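Local coordinates for protein glutathione S-transferase (Pseudomonas protegens, PDB 4IKH) that probably acts as a glutathione transferase, a dimeric enzyme of the GST superfamily that binds two glutathione molecules, at residues I128-F141 with W191-L204. Numbering follows the deposited sequence.
Sequences IGPMFGQVGFFNKF and WIRNLIGFYEAGEL. With GSH (glutathione), chain D.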
loop_
_atom_site.group_PDB
_atom_site.type_symbol
_atom_site.label_atom_id
_atom_site.label_comp_id
_atom_site.label_asym_id
_atom_site.label_seq_id
_atom_site.Cartn_x
_atom_site.Cartn_y
_atom_site.Cartn_z
ATOM N N ILE A 128 -7.307 -1.311 3.766
ATOM C CA ILE A 128 -8.624 -0.744 3.480
ATOM C C ILE A 128 -8.988 -0.853 1.995
ATOM O O ILE A 128 -10.016 -1.434 1.633
ATOM C CB ILE A 128 -8.688 0.745 3.866
ATOM C CG1 ILE A 128 -8.463 0.944 5.373
ATOM C CG2 ILE A 128 -10.017 1.354 3.413
ATOM C CD1 ILE A 128 -9.610 0.513 6.245
ATOM N N GLY A 129 -8.154 -0.270 1.141
ATOM C CA GLY A 129 -8.441 -0.277 -0.282
ATOM C C GLY A 129 -8.675 -1.670 -0.832
ATOM O O GLY A 129 -9.743 -1.948 -1.377
ATOM N N PRO A 130 -7.677 -2.560 -0.704
ATOM C CA PRO A 130 -7.811 -3.879 -1.346
ATOM C C PRO A 130 -8.946 -4.714 -0.768
ATOM O O PRO A 130 -9.624 -5.441 -1.513
ATOM C CB PRO A 130 -6.472 -4.563 -1.037
ATOM C CG PRO A 130 -5.500 -3.436 -0.886
ATOM C CD PRO A 130 -6.326 -2.347 -0.165
HETATM N N MSE A 131 -9.144 -4.641 0.543
HETATM C CA MSE A 131 -10.177 -5.459 1.164
HETATM C C MSE A 131 -11.592 -4.935 0.916
HETATM O O MSE A 131 -12.495 -5.728 0.655
HETATM C CB MSE A 131 -9.893 -5.681 2.650
HETATM C CG MSE A 131 -8.564 -6.402 2.911
HETATM SE SE MSE A 131 -8.527 -8.243 2.230
HETATM C CE MSE A 131 -7.472 -7.962 0.593
ATOM N N PHE A 132 -11.799 -3.618 0.979
ATOM C CA PHE A 132 -13.118 -3.069 0.652
ATOM C C PHE A 132 -13.420 -3.371 -0.821
ATOM O O PHE A 132 -14.558 -3.617 -1.195
ATOM C CB PHE A 132 -13.192 -1.546 0.894
ATOM C CG PHE A 132 -13.216 -1.133 2.358
ATOM C CD1 PHE A 132 -12.976 -2.051 3.376
ATOM C CD2 PHE A 132 -13.486 0.190 2.708
ATOM C CE1 PHE A 132 -12.982 -1.661 4.707
ATOM C CE2 PHE A 132 -13.503 0.588 4.048
ATOM C CZ PHE A 132 -13.254 -0.340 5.043
ATOM N N GLY A 133 -12.388 -3.344 -1.658
ATOM C CA GLY A 133 -12.538 -3.680 -3.066
ATOM C C GLY A 133 -13.084 -5.083 -3.264
ATOM O O GLY A 133 -13.901 -5.320 -4.160
ATOM N N GLN A 134 -12.647 -6.019 -2.424
ATOM C CA GLN A 134 -13.165 -7.379 -2.509
ATOM C C GLN A 134 -14.635 -7.442 -2.059
ATOM O O GLN A 134 -15.421 -8.229 -2.599
ATOM C CB GLN A 134 -12.308 -8.346 -1.692
ATOM C CG GLN A 134 -10.836 -8.402 -2.128
ATOM C CD GLN A 134 -10.656 -8.154 -3.614
ATOM O OE1 GLN A 134 -10.153 -7.104 -4.017
ATOM N NE2 GLN A 134 -11.085 -9.109 -4.437
ATOM N N VAL A 135 -15.017 -6.619 -1.083
ATOM C CA VAL A 135 -16.418 -6.583 -0.664
ATOM C C VAL A 135 -17.280 -6.128 -1.842
ATOM O O VAL A 135 -18.369 -6.671 -2.085
ATOM C CB VAL A 135 -16.663 -5.639 0.545
ATOM C CG1 VAL A 135 -18.139 -5.562 0.855
ATOM C CG2 VAL A 135 -15.916 -6.121 1.762
ATOM N N GLY A 136 -16.790 -5.132 -2.582
ATOM C CA GLY A 136 -17.492 -4.655 -3.762
ATOM C C GLY A 136 -17.678 -5.722 -4.836
ATOM O O GLY A 136 -18.745 -5.819 -5.450
ATOM N N PHE A 137 -16.652 -6.532 -5.071
ATOM C CA PHE A 137 -16.788 -7.595 -6.057
ATOM C C PHE A 137 -17.878 -8.580 -5.642
ATOM O O PHE A 137 -18.761 -8.918 -6.436
ATOM C CB PHE A 137 -15.463 -8.333 -6.281
ATOM C CG PHE A 137 -15.570 -9.478 -7.270
ATOM C CD1 PHE A 137 -15.608 -9.233 -8.634
ATOM C CD2 PHE A 137 -15.651 -10.794 -6.827
ATOM C CE1 PHE A 137 -15.712 -10.287 -9.551
ATOM C CE2 PHE A 137 -15.755 -11.852 -7.734
ATOM C CZ PHE A 137 -15.790 -11.595 -9.093
ATOM N N PHE A 138 -17.836 -9.022 -4.389
ATOM C CA PHE A 138 -18.764 -10.052 -3.926
ATOM C C PHE A 138 -20.166 -9.580 -3.522
ATOM O O PHE A 138 -21.034 -10.409 -3.246
ATOM C CB PHE A 138 -18.128 -10.877 -2.802
ATOM C CG PHE A 138 -17.015 -11.762 -3.277
ATOM C CD1 PHE A 138 -17.286 -12.862 -4.085
ATOM C CD2 PHE A 138 -15.696 -11.483 -2.950
ATOM C CE1 PHE A 138 -16.257 -13.677 -4.549
ATOM C CE2 PHE A 138 -14.665 -12.295 -3.405
ATOM C CZ PHE A 138 -14.948 -13.397 -4.204
ATOM N N ASN A 139 -20.394 -8.269 -3.509
ATOM C CA ASN A 139 -21.694 -7.727 -3.108
ATOM C C ASN A 139 -22.355 -6.861 -4.182
ATOM O O ASN A 139 -23.573 -6.683 -4.186
ATOM C CB ASN A 139 -21.557 -6.922 -1.808
ATOM C CG ASN A 139 -22.898 -6.615 -1.167
ATOM O OD1 ASN A 139 -23.602 -7.523 -0.729
ATOM N ND2 ASN A 139 -23.252 -5.329 -1.096
ATOM N N LYS A 140 -21.552 -6.327 -5.094
ATOM C CA LYS A 140 -22.044 -5.352 -6.062
ATOM C C LYS A 140 -21.828 -5.829 -7.503
ATOM O O LYS A 140 -22.614 -5.509 -8.399
ATOM C CB LYS A 140 -21.350 -4.003 -5.822
ATOM C CG LYS A 140 -21.731 -2.881 -6.775
ATOM C CD LYS A 140 -23.190 -2.508 -6.646
ATOM C CE LYS A 140 -23.521 -1.281 -7.480
ATOM N NZ LYS A 140 -24.882 -0.749 -7.144
ATOM N N PHE A 141 -20.775 -6.612 -7.717
ATOM C CA PHE A 141 -20.393 -7.013 -9.066
ATOM C C PHE A 141 -20.579 -8.509 -9.302
ATOM O O PHE A 141 -21.394 -9.150 -8.634
ATOM C CB PHE A 141 -18.956 -6.578 -9.356
ATOM C CG PHE A 141 -18.730 -5.107 -9.166
ATOM C CD1 PHE A 141 -19.581 -4.181 -9.754
ATOM C CD2 PHE A 141 -17.686 -4.646 -8.375
ATOM C CE1 PHE A 141 -19.384 -2.820 -9.571
ATOM C CE2 PHE A 141 -17.486 -3.287 -8.187
ATOM C CZ PHE A 141 -18.335 -2.375 -8.786
ATOM N N TRP A 191 -12.740 5.760 0.605
ATOM C CA TRP A 191 -13.045 4.327 0.574
ATOM C C TRP A 191 -14.177 3.941 1.529
ATOM O O TRP A 191 -15.013 3.101 1.200
ATOM C CB TRP A 191 -11.801 3.500 0.879
ATOM C CG TRP A 191 -11.097 3.023 -0.373
ATOM C CD1 TRP A 191 -9.919 3.489 -0.891
ATOM C CD2 TRP A 191 -11.553 2.003 -1.269
ATOM N NE1 TRP A 191 -9.610 2.809 -2.050
ATOM C CE2 TRP A 191 -10.596 1.892 -2.302
ATOM C CE3 TRP A 191 -12.677 1.169 -1.298
ATOM C CZ2 TRP A 191 -10.730 0.981 -3.350
ATOM C CZ3 TRP A 191 -12.809 0.266 -2.334
ATOM C CH2 TRP A 191 -11.836 0.175 -3.347
ATOM N N ILE A 192 -14.195 4.542 2.718
ATOM C CA ILE A 192 -15.273 4.282 3.665
ATOM C C ILE A 192 -16.577 4.779 3.069
ATOM O O ILE A 192 -17.594 4.080 3.109
ATOM C CB ILE A 192 -14.985 4.910 5.030
ATOM C CG1 ILE A 192 -13.688 4.307 5.585
ATOM C CG2 ILE A 192 -16.133 4.645 5.996
ATOM C CD1 ILE A 192 -13.061 5.137 6.656
ATOM N N ARG A 193 -16.533 5.963 2.465
ATOM C CA ARG A 193 -17.680 6.496 1.731
ATOM C C ARG A 193 -18.168 5.535 0.646
ATOM O O ARG A 193 -19.360 5.300 0.488
ATOM C CB ARG A 193 -17.300 7.831 1.087
ATOM C CG ARG A 193 -18.373 8.424 0.185
ATOM C CD ARG A 193 -17.940 9.786 -0.333
ATOM N NE ARG A 193 -18.949 10.391 -1.199
ATOM C CZ ARG A 193 -19.008 10.209 -2.514
ATOM N NH1 ARG A 193 -18.124 9.434 -3.121
ATOM N NH2 ARG A 193 -19.952 10.802 -3.223
ATOM N N ASN A 194 -17.238 4.968 -0.106
ATOM C CA ASN A 194 -17.624 4.129 -1.223
ATOM C C ASN A 194 -18.209 2.802 -0.735
ATOM O O ASN A 194 -19.164 2.291 -1.313
ATOM C CB ASN A 194 -16.419 3.909 -2.143
ATOM C CG ASN A 194 -16.755 3.071 -3.365
ATOM O OD1 ASN A 194 -17.359 3.556 -4.326
ATOM N ND2 ASN A 194 -16.347 1.811 -3.342
ATOM N N LEU A 195 -17.643 2.253 0.337
ATOM C CA LEU A 195 -18.131 0.991 0.896
ATOM C C LEU A 195 -19.615 1.072 1.252
ATOM O O LEU A 195 -20.399 0.160 0.945
ATOM C CB LEU A 195 -17.326 0.624 2.147
ATOM C CG LEU A 195 -17.644 -0.723 2.806
ATOM C CD1 LEU A 195 -17.192 -1.867 1.897
ATOM C CD2 LEU A 195 -16.985 -0.843 4.175
ATOM N N ILE A 196 -20.001 2.175 1.891
ATOM C CA ILE A 196 -21.372 2.325 2.386
ATOM C C ILE A 196 -22.311 3.030 1.402
ATOM O O ILE A 196 -23.531 2.995 1.572
ATOM C CB ILE A 196 -21.413 3.039 3.762
ATOM C CG1 ILE A 196 -20.994 4.503 3.647
ATOM C CG2 ILE A 196 -20.516 2.322 4.769
ATOM C CD1 ILE A 196 -20.874 5.184 5.011
ATOM N N GLY A 197 -21.747 3.675 0.387
ATOM C CA GLY A 197 -22.551 4.252 -0.674
ATOM C C GLY A 197 -22.652 3.308 -1.865
ATOM O O GLY A 197 -23.535 2.445 -1.913
ATOM N N PHE A 198 -21.735 3.456 -2.820
ATOM C CA PHE A 198 -21.795 2.714 -4.084
ATOM C C PHE A 198 -21.861 1.191 -3.909
ATOM O O PHE A 198 -22.600 0.502 -4.622
ATOM C CB PHE A 198 -20.594 3.091 -4.962
ATOM C CG PHE A 198 -20.669 2.560 -6.371
ATOM C CD1 PHE A 198 -21.786 2.800 -7.161
ATOM C CD2 PHE A 198 -19.607 1.852 -6.917
ATOM C CE1 PHE A 198 -21.856 2.325 -8.460
ATOM C CE2 PHE A 198 -19.667 1.370 -8.221
ATOM C CZ PHE A 198 -20.795 1.609 -8.991
ATOM N N TYR A 199 -21.080 0.674 -2.965
ATOM C CA TYR A 199 -21.012 -0.763 -2.714
ATOM C C TYR A 199 -22.205 -1.287 -1.911
ATOM O O TYR A 199 -22.408 -2.504 -1.823
ATOM C CB TYR A 199 -19.712 -1.111 -1.991
ATOM C CG TYR A 199 -18.489 -1.123 -2.876
ATOM C CD1 TYR A 199 -18.582 -0.846 -4.236
ATOM C CD2 TYR A 199 -17.237 -1.435 -2.356
ATOM C CE1 TYR A 199 -17.467 -0.867 -5.045
ATOM C CE2 TYR A 199 -16.112 -1.461 -3.163
ATOM C CZ TYR A 199 -16.233 -1.178 -4.507
ATOM O OH TYR A 199 -15.112 -1.207 -5.320
ATOM N N GLU A 200 -22.979 -0.376 -1.320
ATOM C CA GLU A 200 -24.189 -0.737 -0.576
ATOM C C GLU A 200 -23.943 -1.728 0.570
ATOM O O GLU A 200 -24.810 -2.545 0.892
ATOM C CB GLU A 200 -25.260 -1.287 -1.531
ATOM C CG GLU A 200 -25.718 -0.295 -2.601
ATOM C CD GLU A 200 -26.730 -0.890 -3.568
ATOM O OE1 GLU A 200 -26.603 -2.084 -3.920
ATOM O OE2 GLU A 200 -27.658 -0.162 -3.978
ATOM N N ALA A 201 -22.776 -1.634 1.200
ATOM C CA ALA A 201 -22.375 -2.597 2.222
ATOM C C ALA A 201 -22.433 -2.019 3.632
ATOM O O ALA A 201 -21.867 -2.597 4.571
ATOM C CB ALA A 201 -20.969 -3.112 1.925
ATOM N N GLY A 202 -23.102 -0.880 3.786
ATOM C CA GLY A 202 -23.158 -0.209 5.074
ATOM C C GLY A 202 -23.771 -1.076 6.158
ATOM O O GLY A 202 -23.221 -1.203 7.257
ATOM N N GLU A 203 -24.909 -1.685 5.843
ATOM C CA GLU A 203 -25.582 -2.558 6.795
ATOM C C GLU A 203 -24.766 -3.835 6.973
ATOM O O GLU A 203 -24.561 -4.295 8.098
ATOM C CB GLU A 203 -26.990 -2.893 6.308
ATOM C CG GLU A 203 -27.701 -1.772 5.576
ATOM C CD GLU A 203 -28.371 -0.803 6.508
ATOM O OE1 GLU A 203 -28.150 -0.909 7.733
ATOM O OE2 GLU A 203 -29.131 0.061 6.021
ATOM N N LEU A 204 -24.289 -4.372 5.849
ATOM C CA LEU A 204 -23.467 -5.584 5.798
ATOM C C LEU A 204 -22.309 -5.581 6.801
ATOM O O LEU A 204 -22.113 -6.557 7.531
ATOM C CB LEU A 204 -22.908 -5.764 4.377
ATOM C CG LEU A 204 -22.549 -7.157 3.861
ATOM C CD1 LEU A 204 -23.708 -8.122 4.025
ATOM C CD2 LEU A 204 -22.143 -7.088 2.391
HETATM N N1 GSH D . -12.048 -5.322 -12.472
HETATM C CA1 GSH D . -11.019 -5.489 -11.514
HETATM C C1 GSH D . -11.488 -6.357 -10.388
HETATM O O11 GSH D . -12.487 -7.123 -10.543
HETATM O O12 GSH D . -10.884 -6.328 -9.272
HETATM C CB1 GSH D . -10.640 -4.147 -10.986
HETATM C CG1 GSH D . -11.840 -3.434 -10.351
HETATM C CD1 GSH D . -11.237 -2.360 -9.472
HETATM O OE1 GSH D . -10.219 -1.817 -9.851
HETATM N N2 GSH D . -11.835 -1.993 -8.182
HETATM C CA2 GSH D . -11.212 -0.980 -7.377
HETATM C C2 GSH D . -10.396 -1.639 -6.271
HETATM O O2 GSH D . -10.815 -2.672 -5.721
HETATM C CB2 GSH D . -12.250 -0.094 -6.764
HETATM S SG2 GSH D . -13.130 0.809 -8.007
HETATM N N3 GSH D . -9.117 -1.096 -5.821
HETATM C CA3 GSH D . -8.399 -1.789 -4.750
HETATM C C3 GSH D . -7.419 -0.898 -4.041
HETATM O O31 GSH D . -7.535 0.351 -4.061
HETATM O O32 GSH D . -6.460 -1.392 -3.407
#
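Gly129 sets its CA over the face of the Trp191 five-membered ring, 3.8 Å from the centroid, a CH-pi contact. Having no side chain, it lets the indole lie against the helix backbone and leaves room for glutathione, whose O31 is 3.3 Å from Trp191 CZ2. Asn32 OD1 accepts a hydrogen bond from Trp191 NE1 that probably limits the indole's rotation. Were Trp191 an alanine, a gap would probably open over Gly129 and Gly133, and Asn32 OD1 would lose this donor. Phe132 points at the partner helix; Leu195 CD2 sits over the centre of its ring, while Ile128 CG2 covers the opposite face near the rim. This is the all-helical C-terminal domain of the GST fold, where segments 128-140 and 191-196 of helices 111-140 and 183-196 run nearly parallel (13°) beside the glutathione pocket. Gly133 suits the pocket wall, because a CB here would run into glutathione O2. Branched Val135 turns CG1 onto both Leu195 CD1 and Ala201 CB. Gly136 makes a CH-pi contact, CA 3.5 Å from the Tyr199 ring centroid; a CB would clash with that ring. Asn194 ND2 lies over the other face, and Tyr199 OH reaches to 3.4 Å from glutathione CB2. Asn139, with CG anti to the backbone N (chi1 -166°), donates a hydrogen bond from ND2 to Tyr199 O (3.0 Å), which lies in the Asn139 amide plane. Lys140 lays its chain over Phe198, with CE above the ring, and makes a long salt bridge to Glu200.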